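Side-chain contacts in glutathione reductase (Bartonella henselae, PDB 3O0H), which probably catalyses the NADPH-dependent reduction of glutathione disulfide to glutathione, using a bound FAD and a redox-active disulfide: residues D240-A244 / K245-I249; G440-K444 / G445-K449. One frame throughout, in Å; residues are numbered along the deposited sequence. Where two conformers were deposited one is given.

Interaction 1 of 2, residues D240-A244 / K245-I249; sequences DAMVA and KGISI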
loop_
_atom_site.group_PDB
_atom_site.type_symbol
_atom_site.label_atom_id
_atom_site.label_comp_id
_atom_site.label_asym_id
_atom_site.label_seq_id
_atom_site.Cartn_x
_atom_site.Cartn_y
_atom_site.Cartn_z
ATOM N N ASP B 240 -12.177 16.409 -10.822
ATOM C CA ASP B 240 -11.694 16.577 -12.161
ATOM C C ASP B 240 -11.490 15.209 -12.866
ATOM O O ASP B 240 -11.731 15.068 -14.071
ATOM C CB ASP B 240 -10.426 17.397 -12.169
ATOM C CG ASP B 240 -10.626 18.824 -11.680
ATOM O OD1 ASP B 240 -11.751 19.325 -11.502
ATOM O OD2 ASP B 240 -9.585 19.472 -11.511
ATOM N N ALA B 241 -11.050 14.198 -12.129
ATOM C CA ALA B 241 -10.888 12.864 -12.719
ATOM C C ALA B 241 -12.251 12.241 -13.072
ATOM O O ALA B 241 -12.380 11.473 -14.063
ATOM C CB ALA B 241 -10.116 11.955 -11.751
ATOM N N MET B 242 -13.257 12.528 -12.249
ATOM C CA MET B 242 -14.590 11.965 -12.478
ATOM C C MET B 242 -15.205 12.578 -13.729
ATOM O O MET B 242 -15.772 11.889 -14.546
ATOM C CB MET B 242 -15.500 12.152 -11.239
ATOM C CG MET B 242 -15.089 11.266 -10.050
ATOM S SD MET B 242 -15.973 11.623 -8.519
ATOM C CE MET B 242 -17.613 11.022 -8.993
ATOM N N VAL B 243 -15.106 13.894 -13.857
ATOM C CA VAL B 243 -15.642 14.586 -15.015
ATOM C C VAL B 243 -14.886 14.185 -16.279
ATOM O O VAL B 243 -15.472 13.941 -17.349
ATOM C CB VAL B 243 -15.568 16.114 -14.789
ATOM C CG1 VAL B 243 -15.909 16.832 -16.096
ATOM C CG2 VAL B 243 -16.528 16.575 -13.624
ATOM N N ALA B 244 -13.571 14.096 -16.180
ATOM C CA ALA B 244 -12.750 13.764 -17.355
ATOM C C ALA B 244 -13.129 12.386 -17.907
ATOM O O ALA B 244 -13.105 12.173 -19.114
ATOM C CB ALA B 244 -11.247 13.784 -16.994
ATOM N N LYS B 245 -13.475 11.454 -17.032
ATOM C CA LYS B 245 -13.793 10.105 -17.515
ATOM C C LYS B 245 -15.237 9.917 -17.929
ATOM O O LYS B 245 -15.555 8.867 -18.499
ATOM C CB LYS B 245 -13.393 9.016 -16.523
ATOM C CG LYS B 245 -14.137 9.005 -15.216
ATOM C CD LYS B 245 -13.575 7.821 -14.368
ATOM C CE LYS B 245 -13.828 8.023 -12.896
ATOM N NZ LYS B 245 -13.238 6.954 -12.037
ATOM N N GLY B 246 -16.095 10.913 -17.668
ATOM C CA GLY B 246 -17.450 10.882 -18.223
ATOM C C GLY B 246 -18.612 10.898 -17.225
ATOM O O GLY B 246 -19.778 10.725 -17.619
ATOM N N ILE B 247 -18.316 11.104 -15.954
ATOM C CA ILE B 247 -19.360 11.262 -14.937
ATOM C C ILE B 247 -19.774 12.745 -14.973
ATOM O O ILE B 247 -18.931 13.641 -15.031
ATOM C CB ILE B 247 -18.844 10.864 -13.537
ATOM C CG1 ILE B 247 -18.412 9.404 -13.505
ATOM C CG2 ILE B 247 -19.922 11.103 -12.436
ATOM C CD1 ILE B 247 -17.835 8.974 -12.154
ATOM N N SER B 248 -21.071 12.978 -14.994
ATOM C CA SER B 248 -21.626 14.312 -14.930
ATOM C C SER B 248 -21.807 14.686 -13.486
ATOM O O SER B 248 -22.418 13.956 -12.749
ATOM C CB SER B 248 -22.998 14.332 -15.596
ATOM O OG SER B 248 -22.841 14.183 -16.974
ATOM N N ILE B 249 -21.257 15.824 -13.088
ATOM C CA ILE B 249 -21.429 16.330 -11.756
ATOM C C ILE B 249 -22.095 17.688 -11.859
ATOM O O ILE B 249 -21.589 18.620 -12.502
ATOM C CB ILE B 249 -20.098 16.431 -10.992
ATOM C CG1 ILE B 249 -19.351 15.091 -10.989
ATOM C CG2 ILE B 249 -20.386 16.926 -9.588
ATOM C CD1 ILE B 249 -17.971 15.113 -10.116
HETATM O O HOH W 1 -18.132 14.464 -17.816
#
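Ala241 O accepts a hydrogen bond from Lys245 N at 3.2 Å, and the lysine chain runs back alongside this carbonyl. Lys245 CG lies between its own backbone N and carbonyl carbon (chi1 66°), which sets CG 3.2 Å from Ala241 O and close to Met242 O; the extended chain beyond delivers NZ to Gln368 O and Asn208 OD1. Met242 O takes the N-H of Ile247 (N to O 3.0 Å, 154° at the hydrogen) and, weakly, that of Gly246. The methionine chain turns at chi3 (69°), and its CE packs 3.8 Å from Ile247 CD1, while its CB meets Ile249 CD1. Val243 O receives Gly246 N at 3.1 Å; together with the Ile247 bond and the positive phi of Gly246 this makes a Schellman motif. A water donates to both Val243 O and Ile247 O. The C-H of Val243 CA points almost straight at Ile247 O, with Val243 CA 3.4 Å from Ile247 O. Val243 CG2 touches Ile249 CD1 at 4.1 Å. The turn thus closes helix 232-245 and opens edge strand 248-250 of a parallel sheet, completing a beta-alpha-beta unit with strand 216-220; helix 201-212 packs against Met242, Lys245 and Ile247.

Interaction 2 of 2, residues G440-K444 / G445-K449; sequences GISLK and GKLTK
Leu447 folds back over the last turn of the helix and packs against Ser442, its CD1 lying 3.9 Å from Ser442 CB and equally near Ser442 OG. This is the close-packed side. Leu447 CG, anti to its own carbonyl carbon (chi1 -69°), also comes within 3.6 Å of Ser442 O, so the isobutyl group covers the oxygen that accepts its backbone N-H. That bond, from Leu447 N to Ser442 O, is 3.2 Å long and nearly straight, 172° at the hydrogen. Gly445 N, two residues earlier, bonds to Ile441 O at 3.1 Å. Lys446 N bonds to Leu443 O at 2.9 Å. Lys446 has positive phi, and with the bonds from Lys446 and Leu447 into the last turn it forms a Schellman motif that ends helix 432-444 and leads the chain toward helix 449-454. The buried face belongs to the dimer: Ser442 OG is hydrogen-bonded to Ser442 OG of the second subunit, Leu447 packs on Leu447 of the second subunit, and Phe452 of the same chain covers Ser442 and Leu443. The solvent side, at Lys446, is much looser. Lys446 is exposed, its CB directed away from the helical segment; its CG comes no nearer than 4.0 Å to Leu443 O and Lys444 O, and the chain brushes Leu360. Lys444, by contrast, is tied down: its CG, anti to the backbone N (chi1 -164°), starts the chain on its way to a salt bridge between NZ and Asp357 OD2, and the side chain also touches Thr455 of the second subunit.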
loop_
_atom_site.group_PDB
_atom_site.type_symbol
_atom_site.label_atom_id
_atom_site.label_comp_id
_atom_site.label_asym_id
_atom_site.label_seq_id
_atom_site.Cartn_x
_atom_site.Cartn_y
_atom_site.Cartn_z
ATOM N N GLY B 440 -0.536 7.192 8.938
ATOM C CA GLY B 440 -1.271 7.544 10.111
ATOM C C GLY B 440 -0.594 7.074 11.411
ATOM O O GLY B 440 -0.697 7.704 12.460
ATOM N N ILE B 441 0.120 5.964 11.325
ATOM C CA ILE B 441 0.890 5.471 12.454
ATOM C C ILE B 441 2.015 6.467 12.783
ATOM O O ILE B 441 2.208 6.819 13.956
ATOM C CB ILE B 441 1.503 4.102 12.118
ATOM C CG1 ILE B 441 0.378 3.064 11.849
ATOM C CG2 ILE B 441 2.444 3.604 13.259
ATOM C CD1 ILE B 441 0.964 1.767 11.264
ATOM N N SER B 442 2.716 6.936 11.751
ATOM C CA SER B 442 3.767 7.913 11.929
ATOM C C SER B 442 3.225 9.220 12.505
ATOM O O SER B 442 3.831 9.784 13.413
ATOM C CB SER B 442 4.498 8.122 10.611
ATOM O OG SER B 442 5.135 6.894 10.235
ATOM N N LEU B 443 2.077 9.682 12.017
ATOM C CA LEU B 443 1.436 10.900 12.540
ATOM C C LEU B 443 0.934 10.716 13.989
ATOM O O LEU B 443 1.092 11.625 14.821
ATOM C CB LEU B 443 0.325 11.431 11.641
ATOM C CG LEU B 443 0.773 12.430 10.561
ATOM C CD1 LEU B 443 1.703 11.764 9.619
ATOM C CD2 LEU B 443 -0.382 13.036 9.802
ATOM N N LYS B 444 0.383 9.545 14.310
ATOM C CA LYS B 444 0.003 9.237 15.711
ATOM C C LYS B 444 1.213 9.385 16.634
ATOM O O LYS B 444 1.082 9.785 17.792
ATOM C CB LYS B 444 -0.609 7.809 15.834
ATOM C CG LYS B 444 -1.360 7.574 17.151
ATOM C CD LYS B 444 -2.655 8.412 17.171
ATOM C CE LYS B 444 -3.548 8.177 18.369
ATOM N NZ LYS B 444 -4.594 9.224 18.371
ATOM N N GLY B 445 2.383 9.021 16.124
ATOM C CA GLY B 445 3.637 9.133 16.809
ATOM C C GLY B 445 4.252 10.525 16.852
ATOM O O GLY B 445 5.282 10.694 17.500
ATOM N N LYS B 446 3.617 11.479 16.172
ATOM C CA LYS B 446 4.093 12.879 16.062
ATOM C C LYS B 446 5.502 12.952 15.501
ATOM O O LYS B 446 6.294 13.823 15.849
ATOM C CB LYS B 446 3.979 13.586 17.399
ATOM C CG LYS B 446 2.556 13.515 17.966
ATOM C CD LYS B 446 1.716 14.686 17.607
ATOM C CE LYS B 446 0.276 14.530 18.152
ATOM N NZ LYS B 446 0.336 14.338 19.595
ATOM N N LEU B 447 5.803 12.063 14.568
ATOM C CA LEU B 447 7.124 12.082 13.969
ATOM C C LEU B 447 7.302 13.360 13.167
ATOM O O LEU B 447 6.359 13.865 12.528
ATOM C CB LEU B 447 7.319 10.869 13.075
ATOM C CG LEU B 447 7.414 9.517 13.794
ATOM C CD1 LEU B 447 7.751 8.414 12.757
ATOM C CD2 LEU B 447 8.483 9.499 14.915
ATOM N N THR B 448 8.533 13.838 13.155
ATOM C CA THR B 448 8.849 15.083 12.490
ATOM C C THR B 448 9.200 14.784 11.036
ATOM O O THR B 448 9.516 13.637 10.658
ATOM C CB THR B 448 10.002 15.819 13.167
ATOM O OG1 THR B 448 11.157 14.966 13.213
ATOM C CG2 THR B 448 9.632 16.237 14.606
ATOM N N LYS B 449 9.108 15.825 10.224
ATOM C CA LYS B 449 9.389 15.724 8.820
ATOM C C LYS B 449 10.828 15.229 8.582
ATOM O O LYS B 449 11.092 14.499 7.613
ATOM C CB LYS B 449 9.172 17.092 8.179
ATOM C CG LYS B 449 9.461 17.141 6.672
ATOM C CD LYS B 449 8.729 16.029 5.874
ATOM C CE LYS B 449 8.810 16.335 4.332
ATOM N NZ LYS B 449 10.198 16.587 3.856
#

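Overall arrangement
Both interactions are Schellman motifs at the C-terminal end of a helix, but they serve different parts of the chain. Interaction 1 comes first and falls in the pyridine nucleotide-disulphide oxidoreductase range, where helix 232-245 passes into edge strand 248-250 of a four-stranded parallel sheet, probably the NADPH-binding domain as in related reductases. Interaction 2 follows in the dimerisation range, where helix 432-444 gives way to helix 449-454. Their centres lie 34 Å apart and their nearest atoms about 23 Å, without touching. Interaction 1 touches no other chain of the assembly, whereas interaction 2 lies at the subunit interface: one joins a helix to an edge strand of the parallel sheet, the other contributes to the dimer.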